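Side-chain contacts in oxysterol-binding protein homolog 3 (Saccharomyces cerevisiae, PDB 4IC4), which carries lipids between membranes in the hydrophobic pocket of its OSBP-related domain, coupling their directional transport to phosphoinositides and helping to maintain intracellular sterol distribution: residues Leu72-Glu77 with Arg117-Pro122; Thr167-Phe172 with Glu178-Gly183. One frame throughout, in Å; residues are numbered along the deposited sequence.

Interaction 1 of 2, residues Leu72-Glu77 with Arg117-Pro122; sequences LQLISE and RKPFNP
Leu74 and Pro119 make the closer of two leucine-proline contacts that join helix 71-76 to residues Arg117-Pro122. From the CA of Leu74 the side chain sets out toward the strand, and its CB already lies 3.8 Å from Pro119 CG. CG, anti to the backbone N (chi1 168°), stays near the same ring carbon, and at the tip CD2 is the branch that touches, 3.6 Å from Pro119 CG, with Pro119 CD a little farther away. The outer corner of the pyrrolidine ring thus meets the CB, CG and CD2 side of the leucine. Two residues earlier on the helix, Leu72 meets the same corner of Pro122, whose CG lies 3.9 Å from Leu72 CG and 3.8 Å from Leu72 N, so backbone and branch point share one ring carbon. Proline suits both places, being compact and apolar and having no N-H that would need a partner. Within the helix Leu72 O takes two bonds, from Ser76 N and from Ser76 OG (2.9 Å), which reach it from opposite faces of the carbonyl plane; the buried serine hydroxyl thereby has a partner. Beyond the pair, Phe128 of strand 127-132 packs on Leu72, Phe151 of strand 150-157 touches both Leu72 and Pro122, and Ile71 of the same helix lies against both prolines, setting the helix between strand 118-120 and the barrel wall.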
loop_
_atom_site.group_PDB
_atom_site.type_symbol
_atom_site.label_atom_id
_atom_site.label_comp_id
_atom_site.label_asym_id
_atom_site.label_seq_id
_atom_site.Cartn_x
_atom_site.Cartn_y
_atom_site.Cartn_z
ATOM N N LEU A 72 5.990 -2.121 -2.760
ATOM C CA LEU A 72 6.300 -0.978 -1.907
ATOM C C LEU A 72 5.449 0.209 -2.345
ATOM O O LEU A 72 4.944 0.967 -1.514
ATOM C CB LEU A 72 7.782 -0.610 -2.008
ATOM C CG LEU A 72 8.785 -1.645 -1.487
ATOM C CD1 LEU A 72 10.206 -1.180 -1.804
ATOM C CD2 LEU A 72 8.603 -1.834 0.011
ATOM N N GLN A 73 5.290 0.369 -3.656
ATOM C CA GLN A 73 4.481 1.458 -4.186
ATOM C C GLN A 73 2.996 1.227 -3.871
ATOM O O GLN A 73 2.279 2.162 -3.505
ATOM C CB GLN A 73 4.733 1.601 -5.695
ATOM C CG GLN A 73 6.155 2.100 -5.977
ATOM C CD GLN A 73 6.543 2.068 -7.442
ATOM O OE1 GLN A 73 6.418 1.042 -8.113
ATOM N NE2 GLN A 73 7.042 3.196 -7.942
ATOM N N LEU A 74 2.538 -0.018 -3.987
ATOM C CA LEU A 74 1.145 -0.339 -3.681
ATOM C C LEU A 74 0.801 0.021 -2.238
ATOM O O LEU A 74 -0.200 0.687 -1.974
ATOM C CB LEU A 74 0.873 -1.833 -3.883
ATOM C CG LEU A 74 -0.476 -2.288 -3.311
ATOM C CD1 LEU A 74 -1.603 -1.681 -4.125
ATOM C CD2 LEU A 74 -0.571 -3.807 -3.324
ATOM N N ILE A 75 1.626 -0.423 -1.299
ATOM C CA ILE A 75 1.348 -0.134 0.100
ATOM C C ILE A 75 1.433 1.367 0.400
ATOM O O ILE A 75 0.769 1.861 1.314
ATOM C CB ILE A 75 2.277 -0.951 1.011
ATOM C CG1 ILE A 75 1.991 -2.442 0.789
ATOM C CG2 ILE A 75 2.046 -0.577 2.473
ATOM C CD1 ILE A 75 2.891 -3.374 1.576
ATOM N N SER A 76 2.223 2.098 -0.382
ATOM C CA SER A 76 2.327 3.544 -0.195
ATOM C C SER A 76 0.999 4.231 -0.494
ATOM O O SER A 76 0.781 5.370 -0.082
ATOM C CB SER A 76 3.411 4.136 -1.099
ATOM O OG SER A 76 4.692 3.696 -0.694
ATOM N N GLU A 77 0.115 3.546 -1.218
ATOM C CA GLU A 77 -1.191 4.116 -1.535
ATOM C C GLU A 77 -2.032 4.217 -0.269
ATOM O O GLU A 77 -3.086 4.859 -0.257
ATOM C CB GLU A 77 -1.900 3.275 -2.602
ATOM C CG GLU A 77 -1.191 3.332 -3.949
ATOM C CD GLU A 77 -1.887 2.537 -5.035
ATOM O OE1 GLU A 77 -2.980 2.948 -5.485
ATOM O OE2 GLU A 77 -1.335 1.494 -5.434
ATOM N N ARG A 117 -4.665 -7.578 -11.970
ATOM C CA ARG A 117 -3.220 -7.803 -11.895
ATOM C C ARG A 117 -2.668 -7.493 -10.506
ATOM O O ARG A 117 -3.367 -6.933 -9.662
ATOM C CB ARG A 117 -2.484 -6.940 -12.924
ATOM C CG ARG A 117 -2.696 -7.327 -14.382
ATOM C CD ARG A 117 -3.554 -6.296 -15.074
ATOM N NE ARG A 117 -3.503 -6.392 -16.529
ATOM C CZ ARG A 117 -4.232 -5.636 -17.343
ATOM N NH1 ARG A 117 -5.066 -4.733 -16.839
ATOM N NH2 ARG A 117 -4.127 -5.780 -18.657
ATOM N N LYS A 118 -1.406 -7.857 -10.279
ATOM C CA LYS A 118 -0.745 -7.630 -8.995
ATOM C C LYS A 118 0.559 -6.855 -9.190
ATOM O O LYS A 118 1.138 -6.862 -10.271
ATOM C CB LYS A 118 -0.429 -8.967 -8.320
ATOM C CG LYS A 118 0.672 -9.762 -9.007
ATOM C CD LYS A 118 0.927 -11.086 -8.301
ATOM C CE LYS A 118 2.058 -11.854 -8.967
ATOM N NZ LYS A 118 3.335 -11.082 -8.944
ATOM N N PRO A 119 1.031 -6.165 -8.142
ATOM C CA PRO A 119 2.282 -5.411 -8.276
ATOM C C PRO A 119 3.487 -6.339 -8.384
ATOM O O PRO A 119 3.406 -7.520 -8.050
ATOM C CB PRO A 119 2.338 -4.592 -6.985
ATOM C CG PRO A 119 0.894 -4.456 -6.589
ATOM C CD PRO A 119 0.344 -5.832 -6.884
ATOM N N PHE A 120 4.600 -5.799 -8.869
ATOM C CA PHE A 120 5.838 -6.566 -8.965
ATOM C C PHE A 120 6.346 -6.824 -7.551
ATOM O O PHE A 120 6.224 -5.960 -6.673
ATOM C CB PHE A 120 6.922 -5.766 -9.681
ATOM C CG PHE A 120 6.792 -5.737 -11.174
ATOM C CD1 PHE A 120 7.728 -6.392 -11.971
ATOM C CD2 PHE A 120 5.784 -5.006 -11.788
ATOM C CE1 PHE A 120 7.663 -6.313 -13.358
ATOM C CE2 PHE A 120 5.710 -4.921 -13.174
ATOM C CZ PHE A 120 6.656 -5.575 -13.962
ATOM N N ASN A 121 6.918 -8.002 -7.325
ATOM C CA ASN A 121 7.491 -8.314 -6.022
ATOM C C ASN A 121 8.800 -7.535 -5.921
ATOM O O ASN A 121 9.668 -7.649 -6.784
ATOM C CB ASN A 121 7.800 -9.809 -5.902
ATOM C CG ASN A 121 6.555 -10.660 -5.890
ATOM O OD1 ASN A 121 5.663 -10.458 -5.072
ATOM N ND2 ASN A 121 6.490 -11.626 -6.800
ATOM N N PRO A 122 8.957 -6.717 -4.875
ATOM C CA PRO A 122 10.209 -5.968 -4.763
ATOM C C PRO A 122 11.370 -6.918 -4.492
ATOM O O PRO A 122 11.175 -8.050 -4.050
ATOM C CB PRO A 122 9.960 -5.047 -3.571
ATOM C CG PRO A 122 8.466 -4.920 -3.519
ATOM C CD PRO A 122 8.002 -6.316 -3.830
#

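Interaction 2 of 2, residues Thr167-Phe172 with Glu178-Gly183; sequences TPSQKF and ELNNEG
Ser169 and Asn180 form the middle hydrogen-bonded pair of two antiparallel strands, with Ser169 N 2.7 Å from Asn180 O and Asn180 N returning a bond to Ser169 O. Thr167 with Glu182 and Lys171 with Glu178 repeat this pair of hydrogen bonds on either side. Between these pairs the backbones close up further, and Gln170 CA reaches Glu178 O at 3.1 Å in a CA-H...O contact. Pro168, Gln170, Leu179 and Asn181 point to one face of the strands. Pro168, which has no N-H to give, suits a non-hydrogen-bonded position; its CG lies 3.6 Å from Asn181 ND2, the amide nitrogen resting against the CB-CG edge of the ring as the two side chains meet at a slant.

The side chains of Thr167, Ser169, Lys171, Glu178, Asn180 and Glu182 share the opposite face. Close packing continues here around Ser169, whose OG, turned between backbone N and carbonyl carbon (chi1 72°), sits 3.4 Å from Asn180 CB and donates to a water, which in turn donates to Glu178 O. The extended chain of Glu182 runs over this serine, its OE2 3.7 Å from Ser169 OG. The loose, solvent side lies at the ends of Glu182 and Lys171: both residues are exposed, the end of Lys171 leads away from the neighbouring strand, and their charged groups can stay hydrated. Thr167 OG1 turns instead to Pro149 O. Strands 160-172 and 177-189 make a beta hairpin in the antiparallel barrel of the OSBP-related domain.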
loop_
_atom_site.group_PDB
_atom_site.type_symbol
_atom_site.label_atom_id
_atom_site.label_comp_id
_atom_site.label_asym_id
_atom_site.label_seq_id
_atom_site.Cartn_x
_atom_site.Cartn_y
_atom_site.Cartn_z
ATOM N N THR A 167 3.704 -7.925 6.237
ATOM C CA THR A 167 3.909 -9.124 5.442
ATOM C C THR A 167 2.572 -9.484 4.819
ATOM O O THR A 167 1.643 -9.874 5.529
ATOM C CB THR A 167 4.374 -10.315 6.302
ATOM O OG1 THR A 167 5.709 -10.080 6.761
ATOM C CG2 THR A 167 4.347 -11.609 5.483
ATOM N N PRO A 168 2.439 -9.325 3.493
ATOM C CA PRO A 168 1.172 -9.668 2.842
ATOM C C PRO A 168 1.006 -11.180 2.905
ATOM O O PRO A 168 1.990 -11.915 2.854
ATOM C CB PRO A 168 1.369 -9.171 1.412
ATOM C CG PRO A 168 2.325 -8.015 1.583
ATOM C CD PRO A 168 3.316 -8.571 2.577
ATOM N N SER A 169 -0.230 -11.644 3.035
ATOM C CA SER A 169 -0.477 -13.078 3.093
ATOM C C SER A 169 -1.715 -13.403 2.279
ATOM O O SER A 169 -2.561 -12.538 2.045
ATOM C CB SER A 169 -0.671 -13.540 4.539
ATOM O OG SER A 169 -1.917 -13.110 5.050
ATOM N N GLN A 170 -1.816 -14.656 1.856
ATOM C CA GLN A 170 -2.941 -15.100 1.052
ATOM C C GLN A 170 -3.219 -16.582 1.260
ATOM O O GLN A 170 -2.299 -17.377 1.460
ATOM C CB GLN A 170 -2.644 -14.836 -0.422
ATOM C CG GLN A 170 -1.284 -15.360 -0.852
ATOM C CD GLN A 170 -0.903 -14.939 -2.254
ATOM O OE1 GLN A 170 0.213 -15.192 -2.704
ATOM N NE2 GLN A 170 -1.831 -14.295 -2.955
ATOM N N LYS A 171 -4.496 -16.941 1.208
ATOM C CA LYS A 171 -4.929 -18.322 1.376
ATOM C C LYS A 171 -6.265 -18.497 0.670
ATOM O O LYS A 171 -7.234 -17.806 0.988
ATOM C CB LYS A 171 -5.084 -18.661 2.862
ATOM C CG LYS A 171 -3.775 -18.719 3.638
ATOM C CD LYS A 171 -2.885 -19.847 3.137
ATOM C CE LYS A 171 -1.540 -19.852 3.848
ATOM N NZ LYS A 171 -1.686 -20.013 5.321
ATOM N N PHE A 172 -6.317 -19.408 -0.295
ATOM C CA PHE A 172 -7.556 -19.647 -1.022
ATOM C C PHE A 172 -8.516 -20.443 -0.146
ATOM O O PHE A 172 -8.107 -21.357 0.570
ATOM C CB PHE A 172 -7.276 -20.378 -2.343
ATOM C CG PHE A 172 -6.693 -21.754 -2.177
ATOM C CD1 PHE A 172 -7.503 -22.835 -1.838
ATOM C CD2 PHE A 172 -5.334 -21.973 -2.376
ATOM C CE1 PHE A 172 -6.967 -24.116 -1.702
ATOM C CE2 PHE A 172 -4.787 -23.250 -2.242
ATOM C CZ PHE A 172 -5.607 -24.323 -1.905
ATOM N N GLU A 178 -8.312 -15.185 0.285
ATOM C CA GLU A 178 -8.272 -14.219 1.368
ATOM C C GLU A 178 -6.949 -13.472 1.330
ATOM O O GLU A 178 -5.882 -14.085 1.334
ATOM C CB GLU A 178 -8.414 -14.922 2.717
ATOM C CG GLU A 178 -8.375 -13.971 3.901
ATOM C CD GLU A 178 -8.374 -14.684 5.238
ATOM O OE1 GLU A 178 -8.399 -13.992 6.277
ATOM O OE2 GLU A 178 -8.346 -15.932 5.251
ATOM N N LEU A 179 -7.027 -12.147 1.291
ATOM C CA LEU A 179 -5.832 -11.316 1.264
ATOM C C LEU A 179 -5.721 -10.552 2.573
ATOM O O LEU A 179 -6.697 -9.971 3.052
ATOM C CB LEU A 179 -5.889 -10.319 0.105
ATOM C CG LEU A 179 -5.974 -10.856 -1.325
ATOM C CD1 LEU A 179 -7.323 -11.506 -1.551
ATOM C CD2 LEU A 179 -5.777 -9.712 -2.308
ATOM N N ASN A 180 -4.529 -10.565 3.157
ATOM C CA ASN A 180 -4.294 -9.855 4.404
ATOM C C ASN A 180 -2.916 -9.228 4.419
ATOM O O ASN A 180 -2.001 -9.677 3.730
ATOM C CB ASN A 180 -4.400 -10.795 5.610
ATOM C CG ASN A 180 -5.812 -11.284 5.855
ATOM O OD1 ASN A 180 -6.268 -12.237 5.230
ATOM N ND2 ASN A 180 -6.514 -10.624 6.767
ATOM N N ASN A 181 -2.789 -8.165 5.201
ATOM C CA ASN A 181 -1.516 -7.490 5.392
ATOM C C ASN A 181 -1.270 -7.709 6.876
ATOM O O ASN A 181 -1.951 -7.112 7.713
ATOM C CB ASN A 181 -1.627 -5.993 5.097
ATOM C CG ASN A 181 -1.233 -5.639 3.673
ATOM O OD1 ASN A 181 -1.447 -4.513 3.228
ATOM N ND2 ASN A 181 -0.646 -6.592 2.956
ATOM N N GLU A 182 -0.330 -8.586 7.204
ATOM C CA GLU A 182 -0.025 -8.871 8.599
ATOM C C GLU A 182 0.914 -7.802 9.129
ATOM O O GLU A 182 2.019 -7.610 8.614
ATOM C CB GLU A 182 0.619 -10.253 8.736
ATOM C CG GLU A 182 -0.183 -11.365 8.074
ATOM C CD GLU A 182 0.415 -12.747 8.291
ATOM O OE1 GLU A 182 1.651 -12.858 8.430
ATOM O OE2 GLU A 182 -0.359 -13.730 8.303
ATOM N N GLY A 183 0.472 -7.105 10.167
ATOM C CA GLY A 183 1.286 -6.055 10.740
ATOM C C GLY A 183 0.413 -4.924 11.232
ATOM O O GLY A 183 -0.649 -4.645 10.667
HETATM O O HOH W 1 -4.468 -14.223 4.201
#

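In the fold
Interactions 1 and 2 follow one another along the chain, and their centres lie 14 Å apart; their nearest atoms are about 5 Å apart, without touching. Phe151 of strand 150-157 links them, touching Leu72 and Pro122 of interaction 1 and Pro168 of interaction 2. Both lie near the phosphatidylinositol 4-phosphate site. Interaction 1 contains the ligand-binding residue Lys118, whose side chain takes no part in the contact and ends leading away from the helix; the side chain of Pro122 is about 8 Å from those of the binding residues His146 and Gln349. From interaction 2, the Gln170 side chain comes within about 7 Å of those of Ile59, another binding residue, and of Lys118 itself.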